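Local atomic coordinates of [Ribosomal protein bS18]-alanine N-acetyltransferase (Escherichia coli O157:H7, PDB entry 5ISV), a protein that probably transfers an acetyl group from acetyl-CoA to the N-terminal alanine of ribosomal protein bS18, as a member of the GNAT acetyltransferase family. Residues S6-T9 / T10-P13; A14-H17 / I18-A22; E29-F32 / A33-G37. All blocks are in the same frame, centred on the assembly; numbering follows the deposited sequence.

In the fold
All three contacts are local and run from the end of strand 2-6 toward strand 43-47 of the GNAT domain. Contact 1 covers the turn into helix 12-22 and is largely a surface feature held by backbone and carboxylate bonds. Contact 2 continues along the same helix and is partly buried: I18 and E19 face the core while Y16, H17, Q20 and R21 line its outer side. Contact 3 spans the short helix 29-34 and its exit; it is partly buried through F32 and N35, and polar side chains bond to carbonyls of its last turn. Contacts 2 and 3 meet where F32 packs on A15 and E19, and contacts 1 and 3 where Q36 lies against L12 and probably hydrogen-bonds with T9.

Contact 1. Residues S6-T9 / T10-P13; sequences SLET and TDLP
With CG of D11 anti to its own carbonyl carbon (chi1 -59°), the carboxylate swings back toward the chain that precedes it and comes alongside E8, while L7, whose CG is trans to the backbone N (chi1 179°), sends its two methyl groups against D11 CB and L12 CD2. D11 OD2 accepts the amide of E8 N at 2.8 Å through its anti lone pair, the one facing away from OD1, and the bond is fairly straight at 161°. The chain is gripped a second time in the reverse sense, because D11 N donates to E8 O at 2.8 Å from above the carbonyl plane. Two bonds between the same pair of residues thus close a tight loop around T9 and T10, and CB of E8 comes within 3.3 Å of D11 OD2.

This 3-10 turn leads from strand 2-6 into helix 12-22 of the GNAT fold. The bond from D11 N to E8 O is followed by one from L12 N to T9 O at 3.1 Å, and the bond from E8 N to the D11 carboxylate ties the turn back to the chain entering it.

On the side of the turn that faces strand 50-60 the contact becomes apolar. L7 CD1 rests 3.5 Å from D11 CB as the two side chains run past each other in opposite directions. The other methyl, L7 CD2, meets L12 CD2 at 3.6 Å, these two leucines crossing at about a right angle. L7 also reaches M51 and I56 of strand 50-60, which carry the packing toward the sheet. The carboxylates of E8 and D11 stay apart, E8 OE2 lying 5.3 Å from D11 OD2.

Contact 2. Residues A14-H17 / I18-A22; sequences AAYH and IEQRA
Q20 lies over one face of the Y16 ring, its amide NE2 3.0 Å from Y16 CE1 and displaced toward the rim, with the amide and ring planes only 24° apart. Q20 CG, anti to the carbonyl carbon (chi1 -58°), also lies over the ring, 4.2 Å from the Y16 centroid as a CH-pi contact. The bend at chi2 then turns the amide back, bringing NE2 over the ring and within 3.3 Å of Y16 O, to which it donates. Y16 O is therefore held twice, since Q20 N reaches it at 3.1 Å from the opposite face of the carbonyl plane.

One residue on, the same spacing recurs. R21 CD sits over a face of the H17 imidazole as a second CH-pi contact, 3.9 Å from its centroid and also off centre. Beyond CD the chain leaves the helix to pair with D72 through a salt bridge from NE. E19 turns inward to W27, H23 and N68, and I18 packs on A70, a predicted acetyl-CoA-binding residue. Both are i to i+4 contacts on the outer flank of the first helix of the GNAT fold, Y16 being partly covered by helix 29-34 through E29 and F32.

Contact 3. Residues E29-F32 / A33-G37; sequences EKTF and ASNQG
A33 N bonds to E29 O at 3.0 Å in a nearly straight line (173°), a regular step of helix 29-34, the second helix of the GNAT fold, before the chain leaves the helix at N35. The buried F32 ring sets this helix on the fold, meeting W27 and F54 edge-to-face. S34 comes next and reaches back to K30 O with both its amide and its hydroxyl. The hydroxyl, S34 OG, lies 2.9 Å from K30 O because its chi1 of -69° sets it beside its own backbone N, and S34 N arrives at 3.0 Å from the opposite face of the carbonyl plane.

N35 is the first residue to leave helical geometry, and its side chain takes over where the backbone weakens. N35 N makes only a weak bond to T31 O, but N35 ND2 donates to that same oxygen at 3.1 Å, fairly straight (162°), from above the carbonyl plane; the two side chains run side by side, with T31 CG2 3.6 Å from N35 ND2. N35 OD1 meanwhile bonds to Y40, and N35 N shifts to F32 O. Q36, modelled in two conformers, probably hydrogen-bonds through OE1 to T9 OG1 in one of them. A water bridges the two carbonyls at the helix end, donating to F32 O and to N35 O at 2.8 Å each.

Contact 1. Residues S6-T9 / T10-P13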
loop_
_atom_site.group_PDB
_atom_site.type_symbol
_atom_site.label_atom_id
_atom_site.label_comp_id
_atom_site.label_asym_id
_atom_site.label_seq_id
_atom_site.Cartn_x
_atom_site.Cartn_y
_atom_site.Cartn_z
ATOM N N SER A 6 6.660 0.409 -12.455
ATOM C CA SER A 6 5.203 0.436 -12.584
ATOM C C SER A 6 4.632 -0.984 -12.720
ATOM O O SER A 6 5.220 -1.845 -13.385
ATOM C CB SER A 6 4.781 1.307 -13.767
ATOM O OG SER A 6 3.387 1.248 -13.947
ATOM N N LEU A 7 3.498 -1.235 -12.073
ATOM C CA LEU A 7 2.766 -2.461 -12.233
ATOM C C LEU A 7 1.790 -2.193 -13.396
ATOM O O LEU A 7 0.822 -1.391 -13.247
ATOM C CB LEU A 7 2.024 -2.848 -10.933
ATOM C CG LEU A 7 1.172 -4.129 -10.967
ATOM C CD1 LEU A 7 2.026 -5.365 -10.783
ATOM C CD2 LEU A 7 0.049 -4.124 -9.940
ATOM N N GLU A 8 2.004 -2.860 -14.527
ATOM C CA GLU A 8 1.149 -2.740 -15.723
ATOM C C GLU A 8 0.034 -3.775 -15.715
ATOM O O GLU A 8 0.084 -4.757 -14.984
ATOM C CB GLU A 8 1.982 -2.957 -16.998
ATOM C CG GLU A 8 3.259 -2.121 -17.097
ATOM C CD GLU A 8 2.997 -0.625 -17.101
ATOM O OE1 GLU A 8 1.914 -0.198 -17.551
ATOM O OE2 GLU A 8 3.884 0.136 -16.673
ATOM N N THR A 9 -0.961 -3.597 -16.589
ATOM C CA THR A 9 -2.019 -4.601 -16.738
ATOM C C THR A 9 -1.512 -6.051 -16.963
ATOM O O THR A 9 -2.048 -7.017 -16.395
ATOM C CB THR A 9 -2.962 -4.190 -17.899
ATOM O OG1 THR A 9 -3.573 -2.942 -17.560
ATOM C CG2 THR A 9 -4.046 -5.231 -18.151
ATOM N N THR A 10 -0.487 -6.198 -17.789
ATOM C CA THR A 10 0.104 -7.516 -18.063
ATOM C C THR A 10 0.903 -8.088 -16.887
ATOM O O THR A 10 1.304 -9.254 -16.924
ATOM C CB THR A 10 1.027 -7.463 -19.281
ATOM O OG1 THR A 10 1.941 -6.375 -19.110
ATOM C CG2 THR A 10 0.211 -7.254 -20.565
ATOM N N ASP A 11 1.113 -7.266 -15.852
ATOM C CA ASP A 11 1.695 -7.700 -14.590
ATOM C C ASP A 11 0.663 -8.183 -13.566
ATOM O O ASP A 11 1.034 -8.787 -12.561
ATOM C CB ASP A 11 2.546 -6.591 -13.966
ATOM C CG ASP A 11 3.675 -6.138 -14.868
ATOM O OD1 ASP A 11 4.417 -6.993 -15.433
ATOM O OD2 ASP A 11 3.843 -4.908 -15.016
ATOM N N LEU A 12 -0.629 -7.962 -13.849
ATOM C CA LEU A 12 -1.657 -8.307 -12.863
ATOM C C LEU A 12 -1.736 -9.830 -12.598
ATOM O O LEU A 12 -1.881 -10.221 -11.467
ATOM C CB LEU A 12 -3.025 -7.662 -13.171
ATOM C CG LEU A 12 -3.050 -6.127 -13.077
ATOM C CD1 LEU A 12 -4.404 -5.638 -13.556
ATOM C CD2 LEU A 12 -2.793 -5.632 -11.650
ATOM N N PRO A 13 -1.531 -10.696 -13.608
ATOM C CA PRO A 13 -1.518 -12.131 -13.251
ATOM C C PRO A 13 -0.405 -12.513 -12.231
ATOM O O PRO A 13 -0.640 -13.300 -11.315
ATOM C CB PRO A 13 -1.314 -12.827 -14.603
ATOM C CG PRO A 13 -1.770 -11.841 -15.602
ATOM C CD PRO A 13 -1.424 -10.498 -15.067
#

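Contact 2. Residues A14-H17 / I18-A22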
loop_
_atom_site.group_PDB
_atom_site.type_symbol
_atom_site.label_atom_id
_atom_site.label_comp_id
_atom_site.label_asym_id
_atom_site.label_seq_id
_atom_site.Cartn_x
_atom_site.Cartn_y
_atom_site.Cartn_z
ATOM N N ALA A 14 0.795 -11.960 -12.396
ATOM C CA ALA A 14 1.828 -12.180 -11.421
ATOM C C ALA A 14 1.445 -11.615 -10.046
ATOM O O ALA A 14 1.711 -12.265 -9.019
ATOM C CB ALA A 14 3.183 -11.629 -11.901
ATOM N N ALA A 15 0.768 -10.458 -10.007
ATOM C CA ALA A 15 0.375 -9.898 -8.713
ATOM C C ALA A 15 -0.670 -10.790 -8.059
ATOM O O ALA A 15 -0.600 -11.026 -6.850
ATOM C CB ALA A 15 -0.081 -8.458 -8.824
ATOM N N TYR A 16 -1.661 -11.249 -8.846
ATOM C CA TYR A 16 -2.671 -12.199 -8.342
ATOM C C TYR A 16 -2.075 -13.481 -7.726
ATOM O O TYR A 16 -2.504 -13.957 -6.687
ATOM C CB TYR A 16 -3.690 -12.543 -9.467
ATOM C CG TYR A 16 -4.702 -13.593 -9.078
ATOM C CD1 TYR A 16 -5.846 -13.222 -8.418
ATOM C CD2 TYR A 16 -4.510 -14.968 -9.353
ATOM C CE1 TYR A 16 -6.801 -14.150 -8.043
ATOM C CE2 TYR A 16 -5.461 -15.921 -8.971
ATOM C CZ TYR A 16 -6.618 -15.502 -8.306
ATOM O OH TYR A 16 -7.587 -16.412 -7.918
ATOM N N HIS A 17 -1.047 -14.031 -8.386
ATOM C CA HIS A 17 -0.341 -15.211 -7.896
ATOM C C HIS A 17 0.292 -14.946 -6.497
ATOM O O HIS A 17 0.191 -15.765 -5.595
ATOM C CB HIS A 17 0.701 -15.634 -8.978
ATOM C CG HIS A 17 1.556 -16.823 -8.617
ATOM N ND1 HIS A 17 1.086 -18.118 -8.636
ATOM C CD2 HIS A 17 2.848 -16.899 -8.213
ATOM C CE1 HIS A 17 2.063 -18.947 -8.311
ATOM N NE2 HIS A 17 3.139 -18.231 -8.029
ATOM N N ILE A 18 0.895 -13.778 -6.321
ATOM C CA ILE A 18 1.410 -13.367 -4.998
ATOM C C ILE A 18 0.294 -13.267 -3.950
ATOM O O ILE A 18 0.407 -13.772 -2.851
ATOM C CB ILE A 18 2.202 -12.052 -5.114
ATOM C CG1 ILE A 18 3.501 -12.308 -5.908
ATOM C CG2 ILE A 18 2.523 -11.463 -3.750
ATOM C CD1 ILE A 18 4.325 -11.100 -6.223
ATOM N N GLU A 19 -0.784 -12.624 -4.350
ATOM C CA GLU A 19 -1.921 -12.454 -3.448
ATOM C C GLU A 19 -2.452 -13.820 -2.893
ATOM O O GLU A 19 -2.734 -13.919 -1.683
ATOM C CB GLU A 19 -2.993 -11.690 -4.205
ATOM C CG GLU A 19 -4.285 -11.461 -3.429
ATOM C CD GLU A 19 -4.206 -10.317 -2.444
ATOM O OE1 GLU A 19 -3.221 -9.578 -2.444
ATOM O OE2 GLU A 19 -5.151 -10.153 -1.643
ATOM N N GLN A 20 -2.534 -14.855 -3.746
ATOM C CA GLN A 20 -2.940 -16.212 -3.305
ATOM C C GLN A 20 -2.016 -16.865 -2.301
ATOM O O GLN A 20 -2.432 -17.644 -1.442
ATOM C CB GLN A 20 -3.026 -17.170 -4.508
ATOM C CG GLN A 20 -3.958 -16.765 -5.606
ATOM C CD GLN A 20 -5.228 -16.107 -5.112
ATOM O OE1 GLN A 20 -6.030 -16.710 -4.380
ATOM N NE2 GLN A 20 -5.387 -14.835 -5.464
ATOM N N ARG A 21 -0.741 -16.571 -2.447
ATOM C CA ARG A 21 0.274 -17.142 -1.610
ATOM C C ARG A 21 0.392 -16.352 -0.321
ATOM O O ARG A 21 0.649 -16.939 0.716
ATOM C CB ARG A 21 1.586 -17.167 -2.409
ATOM C CG ARG A 21 1.571 -18.165 -3.570
ATOM C CD ARG A 21 2.725 -17.942 -4.551
ATOM N NE ARG A 21 3.986 -17.815 -3.853
ATOM C CZ ARG A 21 4.698 -18.822 -3.356
ATOM N NH1 ARG A 21 4.271 -20.074 -3.453
ATOM N NH2 ARG A 21 5.836 -18.541 -2.722
ATOM N N ALA A 22 0.189 -15.028 -0.396
ATOM C CA ALA A 22 0.450 -14.118 0.727
ATOM C C ALA A 22 -0.720 -13.829 1.672
ATOM O O ALA A 22 -0.544 -13.662 2.874
ATOM C CB ALA A 22 0.989 -12.809 0.188
#

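Contact 3. Residues E29-F32 / A33-G37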
loop_
_atom_site.group_PDB
_atom_site.type_symbol
_atom_site.label_atom_id
_atom_site.label_comp_id
_atom_site.label_asym_id
_atom_site.label_seq_id
_atom_site.Cartn_x
_atom_site.Cartn_y
_atom_site.Cartn_z
ATOM N N GLU A 29 -9.700 -11.984 -9.000
ATOM C CA GLU A 29 -9.100 -11.448 -10.214
ATOM C C GLU A 29 -9.839 -10.217 -10.674
ATOM O O GLU A 29 -9.212 -9.257 -11.134
ATOM C CB GLU A 29 -9.121 -12.467 -11.374
ATOM C CG GLU A 29 -7.990 -13.433 -11.402
ATOM C CD GLU A 29 -8.078 -14.424 -12.570
ATOM O OE1 GLU A 29 -8.872 -14.238 -13.541
ATOM O OE2 GLU A 29 -7.319 -15.406 -12.522
ATOM N N LYS A 30 -11.175 -10.222 -10.509
ATOM C CA LYS A 30 -12.011 -9.082 -10.856
ATOM C C LYS A 30 -11.706 -7.872 -9.983
ATOM O O LYS A 30 -11.711 -6.734 -10.486
ATOM C CB LYS A 30 -13.487 -9.461 -10.750
ATOM C CG LYS A 30 -14.016 -10.221 -11.952
ATOM C CD LYS A 30 -15.511 -9.952 -12.178
ATOM C CE LYS A 30 -16.384 -10.388 -11.001
ATOM N NZ LYS A 30 -17.674 -9.633 -10.890
ATOM N N THR A 31 -11.407 -8.082 -8.706
ATOM C CA THR A 31 -10.978 -6.952 -7.847
ATOM C C THR A 31 -9.677 -6.335 -8.331
ATOM O O THR A 31 -9.541 -5.118 -8.413
ATOM C CB THR A 31 -10.790 -7.330 -6.357
ATOM O OG1 THR A 31 -12.028 -7.807 -5.846
ATOM C CG2 THR A 31 -10.430 -6.112 -5.526
ATOM N N PHE A 32 -8.697 -7.195 -8.678
ATOM C CA PHE A 32 -7.470 -6.641 -9.254
ATOM C C PHE A 32 -7.686 -5.835 -10.507
ATOM O O PHE A 32 -7.140 -4.759 -10.652
ATOM C CB PHE A 32 -6.432 -7.723 -9.587
ATOM C CG PHE A 32 -5.469 -8.072 -8.456
ATOM C CD1 PHE A 32 -4.404 -7.268 -8.114
ATOM C CD2 PHE A 32 -5.686 -9.223 -7.739
ATOM C CE1 PHE A 32 -3.523 -7.633 -7.098
ATOM C CE2 PHE A 32 -4.809 -9.617 -6.741
ATOM C CZ PHE A 32 -3.754 -8.781 -6.398
ATOM N N ALA A 33 -8.443 -6.382 -11.449
ATOM C CA ALA A 33 -8.812 -5.643 -12.668
ATOM C C ALA A 33 -9.555 -4.316 -12.419
ATOM O O ALA A 33 -9.510 -3.382 -13.232
ATOM C CB ALA A 33 -9.690 -6.522 -13.535
ATOM N N SER A 34 -10.288 -4.257 -11.344
ATOM C CA SER A 34 -11.041 -3.045 -10.985
ATOM C C SER A 34 -10.109 -1.947 -10.458
ATOM O O SER A 34 -10.353 -0.758 -10.644
ATOM C CB SER A 34 -12.082 -3.383 -9.932
ATOM O OG SER A 34 -13.108 -4.206 -10.483
ATOM N N ASN A 35 -9.018 -2.347 -9.813
ATOM C CA ASN A 35 -8.131 -1.421 -9.126
ATOM C C ASN A 35 -6.902 -1.045 -9.999
ATOM O O ASN A 35 -5.728 -1.234 -9.590
ATOM C CB ASN A 35 -7.734 -2.012 -7.762
ATOM C CG ASN A 35 -8.753 -1.740 -6.657
ATOM O OD1 ASN A 35 -8.833 -0.637 -6.070
ATOM N ND2 ASN A 35 -9.581 -2.753 -6.380
ATOM N N GLN A 36 -7.187 -0.498 -11.180
ATOM C CA GLN A 36 -6.167 0.005 -12.090
ATOM C C GLN A 36 -6.701 1.163 -12.934
ATOM O O GLN A 36 -7.903 1.509 -12.884
ATOM C CB GLN A 36 -5.652 -1.124 -12.993
ATOM C CG GLN A 36 -6.584 -1.480 -14.130
ATOM C CD GLN A 36 -6.049 -2.639 -14.952
ATOM O OE1 GLN A 36 -4.944 -2.576 -15.489
ATOM N NE2 GLN A 36 -6.836 -3.700 -15.061
ATOM N N GLY A 37 -5.795 1.808 -13.656
ATOM C CA GLY A 37 -6.144 2.877 -14.612
ATOM C C GLY A 37 -5.622 4.242 -14.221
ATOM O O GLY A 37 -4.732 4.331 -13.402
HETATM O O HOH W 1 -4.930 -3.915 -9.153
#